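PDB 6HIF: hdh assembly factor Kustc1130 from Kuenenia stuttgartiensis, which probably assists assembly of the hydrazine dehydrogenase complex and is found bound to another protein in a 36-chain assembly. Local coordinates for residues I75-H86 with V99-H109. Sequence-based numbering, arbitrary orientation.
With SO4 (sulfate ion), chain B; SO4 (sulfate ion), chain C.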
loop_
_atom_site.group_PDB
_atom_site.type_symbol
_atom_site.label_atom_id
_atom_site.label_comp_id
_atom_site.label_asym_id
_atom_site.label_seq_id
_atom_site.Cartn_x
_atom_site.Cartn_y
_atom_site.Cartn_z
ATOM N N ILE Y 75 61.338 -44.212 36.586
ATOM C CA ILE Y 75 60.169 -44.553 37.382
ATOM C C ILE Y 75 60.614 -45.522 38.473
ATOM O O ILE Y 75 61.301 -46.505 38.194
ATOM C CB ILE Y 75 59.043 -45.154 36.513
ATOM C CG1 ILE Y 75 58.726 -44.286 35.292
ATOM C CG2 ILE Y 75 57.795 -45.424 37.342
ATOM C CD1 ILE Y 75 57.970 -45.015 34.204
ATOM N N SER Y 76 60.222 -45.221 39.716
ATOM C CA SER Y 76 60.470 -46.111 40.836
ATOM C C SER Y 76 59.215 -46.217 41.698
ATOM O O SER Y 76 58.648 -45.204 42.107
ATOM C CB SER Y 76 61.668 -45.670 41.635
ATOM O OG SER Y 76 61.463 -44.379 42.182
ATOM N N VAL Y 77 58.793 -47.462 41.947
ATOM C CA VAL Y 77 57.635 -47.743 42.777
ATOM C C VAL Y 77 58.116 -48.406 44.066
ATOM O O VAL Y 77 58.723 -49.474 44.029
ATOM C CB VAL Y 77 56.602 -48.612 42.030
ATOM C CG1 VAL Y 77 55.363 -48.875 42.873
ATOM C CG2 VAL Y 77 56.210 -48.002 40.692
ATOM N N HIS Y 78 57.845 -47.743 45.197
ATOM C CA HIS Y 78 58.213 -48.231 46.517
ATOM C C HIS Y 78 56.950 -48.428 47.350
ATOM O O HIS Y 78 56.015 -47.634 47.257
ATOM C CB HIS Y 78 59.188 -47.249 47.188
ATOM C CG HIS Y 78 60.608 -47.389 46.747
ATOM N ND1 HIS Y 78 61.655 -47.461 47.644
ATOM C CD2 HIS Y 78 61.162 -47.478 45.518
ATOM C CE1 HIS Y 78 62.792 -47.585 46.987
ATOM N NE2 HIS Y 78 62.517 -47.599 45.680
ATOM N N GLU Y 79 56.937 -49.497 48.158
ATOM C CA GLU Y 79 55.829 -49.799 49.055
ATOM C C GLU Y 79 56.376 -50.311 50.388
ATOM O O GLU Y 79 57.421 -50.960 50.421
ATOM C CB GLU Y 79 54.802 -50.697 48.355
ATOM C CG GLU Y 79 54.228 -51.809 49.212
ATOM C CD GLU Y 79 55.020 -53.102 49.145
ATOM O OE1 GLU Y 79 55.747 -53.297 48.155
ATOM O OE2 GLU Y 79 54.912 -53.910 50.081
ATOM N N HIS Y 80 55.635 -50.023 51.469
ATOM C CA HIS Y 80 56.096 -50.111 52.850
ATOM C C HIS Y 80 56.535 -51.522 53.244
ATOM O O HIS Y 80 57.130 -51.707 54.304
ATOM C CB HIS Y 80 55.047 -49.525 53.811
ATOM C CG HIS Y 80 55.275 -48.086 54.149
ATOM N ND1 HIS Y 80 56.154 -47.683 55.144
ATOM C CD2 HIS Y 80 54.748 -46.952 53.632
ATOM C CE1 HIS Y 80 56.158 -46.367 55.222
ATOM N NE2 HIS Y 80 55.302 -45.895 54.306
ATOM N N GLY Y 81 56.248 -52.510 52.388
ATOM C CA GLY Y 81 56.669 -53.882 52.626
ATOM C C GLY Y 81 58.167 -54.073 52.405
ATOM O O GLY Y 81 58.784 -54.935 53.027
ATOM N N GLY Y 82 58.738 -53.262 51.508
ATOM C CA GLY Y 82 60.159 -53.305 51.208
ATOM C C GLY Y 82 60.435 -53.757 49.775
ATOM O O GLY Y 82 61.564 -54.106 49.440
ATOM N N GLN Y 83 59.388 -53.740 48.941
ATOM C CA GLN Y 83 59.480 -54.173 47.555
ATOM C C GLN Y 83 59.551 -52.947 46.649
ATOM O O GLN Y 83 58.917 -51.929 46.926
ATOM C CB GLN Y 83 58.290 -55.064 47.196
ATOM C CG GLN Y 83 58.322 -56.429 47.870
ATOM C CD GLN Y 83 59.385 -57.333 47.290
ATOM O OE1 GLN Y 83 59.741 -57.241 46.117
ATOM N NE2 GLN Y 83 59.902 -58.226 48.114
ATOM N N SER Y 84 60.329 -53.066 45.568
ATOM C CA SER Y 84 60.552 -51.958 44.653
ATOM C C SER Y 84 60.542 -52.442 43.206
ATOM O O SER Y 84 60.919 -53.578 42.921
ATOM C CB SER Y 84 61.823 -51.212 44.986
ATOM O OG SER Y 84 62.961 -52.056 44.879
ATOM N N ALA Y 85 60.093 -51.560 42.307
ATOM C CA ALA Y 85 60.144 -51.799 40.874
ATOM C C ALA Y 85 60.670 -50.546 40.180
ATOM O O ALA Y 85 60.316 -49.431 40.563
ATOM C CB ALA Y 85 58.777 -52.186 40.364
ATOM N N HIS Y 86 61.518 -50.749 39.162
ATOM C CA HIS Y 86 62.172 -49.659 38.454
ATOM C C HIS Y 86 62.000 -49.824 36.947
ATOM O O HIS Y 86 62.036 -50.938 36.432
ATOM C CB HIS Y 86 63.659 -49.577 38.835
ATOM C CG HIS Y 86 63.896 -49.380 40.294
ATOM N ND1 HIS Y 86 64.160 -50.432 41.149
ATOM C CD2 HIS Y 86 63.904 -48.264 41.055
ATOM C CE1 HIS Y 86 64.324 -49.974 42.374
ATOM N NE2 HIS Y 86 64.171 -48.645 42.341
ATOM N N VAL Y 99 52.276 -47.420 31.947
ATOM C CA VAL Y 99 53.291 -48.332 32.445
ATOM C C VAL Y 99 52.679 -49.154 33.577
ATOM O O VAL Y 99 52.039 -48.610 34.481
ATOM C CB VAL Y 99 54.569 -47.587 32.879
ATOM C CG1 VAL Y 99 55.512 -48.472 33.682
ATOM C CG2 VAL Y 99 55.298 -46.982 31.691
ATOM N N SER Y 100 52.868 -50.476 33.489
ATOM C CA SER Y 100 52.332 -51.401 34.473
ATOM C C SER Y 100 53.474 -52.191 35.100
ATOM O O SER Y 100 54.133 -52.977 34.423
ATOM C CB SER Y 100 51.321 -52.317 33.843
ATOM O OG SER Y 100 50.326 -52.678 34.785
ATOM N N LEU Y 101 53.700 -51.962 36.398
ATOM C CA LEU Y 101 54.796 -52.601 37.109
ATOM C C LEU Y 101 54.233 -53.494 38.212
ATOM O O LEU Y 101 53.471 -53.029 39.061
ATOM C CB LEU Y 101 55.725 -51.524 37.685
ATOM C CG LEU Y 101 56.478 -50.678 36.658
ATOM C CD1 LEU Y 101 57.030 -49.418 37.302
ATOM C CD2 LEU Y 101 57.591 -51.471 35.984
ATOM N N ASP Y 102 54.612 -54.779 38.171
ATOM C CA ASP Y 102 54.208 -55.738 39.187
ATOM C C ASP Y 102 55.350 -55.938 40.179
ATOM O O ASP Y 102 56.489 -56.164 39.778
ATOM C CB ASP Y 102 53.779 -57.071 38.575
ATOM C CG ASP Y 102 53.058 -57.965 39.569
ATOM O OD1 ASP Y 102 51.892 -57.655 39.888
ATOM O OD2 ASP Y 102 53.670 -58.955 40.027
ATOM N N LEU Y 103 55.021 -55.870 41.475
ATOM C CA LEU Y 103 56.022 -55.899 42.529
ATOM C C LEU Y 103 56.039 -57.267 43.204
ATOM O O LEU Y 103 56.720 -57.454 44.208
ATOM C CB LEU Y 103 55.726 -54.787 43.540
ATOM C CG LEU Y 103 56.293 -53.411 43.195
ATOM C CD1 LEU Y 103 55.451 -52.721 42.128
ATOM C CD2 LEU Y 103 56.383 -52.541 44.441
ATOM N N GLY Y 104 55.285 -58.217 42.638
ATOM C CA GLY Y 104 55.285 -59.589 43.119
ATOM C C GLY Y 104 54.304 -59.799 44.269
ATOM O O GLY Y 104 53.625 -58.864 44.694
ATOM N N ALA Y 105 54.266 -61.042 44.769
ATOM C CA ALA Y 105 53.293 -61.479 45.758
ATOM C C ALA Y 105 53.632 -60.934 47.144
ATOM O O ALA Y 105 52.758 -60.849 48.005
ATOM C CB ALA Y 105 53.212 -62.985 45.762
ATOM N N LYS Y 106 54.901 -60.554 47.340
ATOM C CA LYS Y 106 55.377 -60.052 48.621
ATOM C C LYS Y 106 54.838 -58.645 48.868
ATOM O O LYS Y 106 54.900 -58.151 49.990
ATOM C CB LYS Y 106 56.908 -60.073 48.679
ATOM C CG LYS Y 106 57.556 -61.451 48.761
ATOM C CD LYS Y 106 59.044 -61.420 48.454
ATOM C CE LYS Y 106 59.692 -62.786 48.379
ATOM N NZ LYS Y 106 59.874 -63.380 49.723
ATOM N N ALA Y 107 54.299 -58.015 47.815
ATOM C CA ALA Y 107 53.805 -56.649 47.886
ATOM C C ALA Y 107 52.322 -56.625 48.255
ATOM O O ALA Y 107 51.713 -55.559 48.295
ATOM C CB ALA Y 107 54.055 -55.952 46.573
ATOM N N ARG Y 108 51.753 -57.807 48.526
ATOM C CA ARG Y 108 50.341 -57.953 48.844
ATOM C C ARG Y 108 50.178 -58.048 50.357
ATOM O O ARG Y 108 50.688 -58.982 50.976
ATOM C CB ARG Y 108 49.797 -59.206 48.154
ATOM C CG ARG Y 108 48.310 -59.153 47.836
ATOM C CD ARG Y 108 47.891 -60.398 47.085
ATOM N NE ARG Y 108 46.481 -60.393 46.720
ATOM C CZ ARG Y 108 45.878 -61.366 46.045
ATOM N NH1 ARG Y 108 46.553 -62.452 45.697
ATOM N NH2 ARG Y 108 44.604 -61.249 45.718
ATOM N N HIS Y 109 49.461 -57.079 50.938
ATOM C CA HIS Y 109 49.384 -56.944 52.385
ATOM C C HIS Y 109 47.935 -57.014 52.863
ATOM O O HIS Y 109 47.052 -56.429 52.240
ATOM C CB HIS Y 109 50.094 -55.663 52.846
ATOM C CG HIS Y 109 51.567 -55.685 52.613
ATOM N ND1 HIS Y 109 52.408 -56.569 53.269
ATOM C CD2 HIS Y 109 52.353 -54.939 51.810
ATOM C CE1 HIS Y 109 53.650 -56.362 52.879
ATOM N NE2 HIS Y 109 53.639 -55.369 51.981
HETATM S S SO4 B . 63.615 -53.566 39.444
HETATM O O1 SO4 B . 64.073 -54.962 39.264
HETATM O O2 SO4 B . 62.469 -53.295 38.548
HETATM O O3 SO4 B . 63.192 -53.351 40.847
HETATM O O4 SO4 B . 64.733 -52.655 39.110
HETATM S S SO4 C . 64.597 -44.739 44.415
HETATM O O1 SO4 C . 63.394 -43.880 44.498
HETATM O O2 SO4 C . 64.299 -45.959 43.636
HETATM O O3 SO4 C . 65.686 -43.992 43.745
HETATM O O4 SO4 C . 65.016 -45.129 45.782
#
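L103 puts its side chain against the hairpin of strands 71-79 and 83-91, just past the end of strand 96-102. CB leads to CG, which turns anti to the carbonyl carbon and packs on A85 CB. L103 CD1 touches both A85 CB (3.8 Å) and V77 CG1 (3.9 Å). L103 CD2 points toward the hairpin's turn, lying 3.6 Å from Q83 O and 3.8 Å from E79 OE1. Further along, L101 CD1 touches V77 CG2 at 3.8 Å and also packs on I75 CG2. I75 CD1 and V99 CG2 then meet tip to tip. The buried V77 and I75 also touch strands 31-39 and 48-51.

The polar end lies at the turn. H109 NE2 donates to E79 OE2 over 2.7 Å, with an N-H...O angle of 141°. OE2 is met almost along its C-O axis and lies close to the imidazole plane; the carboxylate is turned 43° from that ring. G81 N adds a weak bond to the same OE2. The bend at chi2 (-90°) folds the E79 carboxylate over A107, with E79 OE1 3.5 Å from A107 CB. With an alanine here in place of E79, H109 would probably lose its carboxylate mate, and a gap is likely to open beside A107 and L103. The amide of Q83 lies across K106, Q83 NE2 being 3.3 Å from K106 CD.

On the hairpin's other side, S76, H78 and H86 bind one sulfate, the H78 bond being weak. H86 also holds a second sulfate through its backbone N and ND1. Both ions probably come from the crystallisation liquor. The arrangement is consistent with a beta-sandwich: two sheets packed through apolar side chains, with a His-carboxylate hydrogen bond tying the C-terminal segment to a beta-hairpin turn.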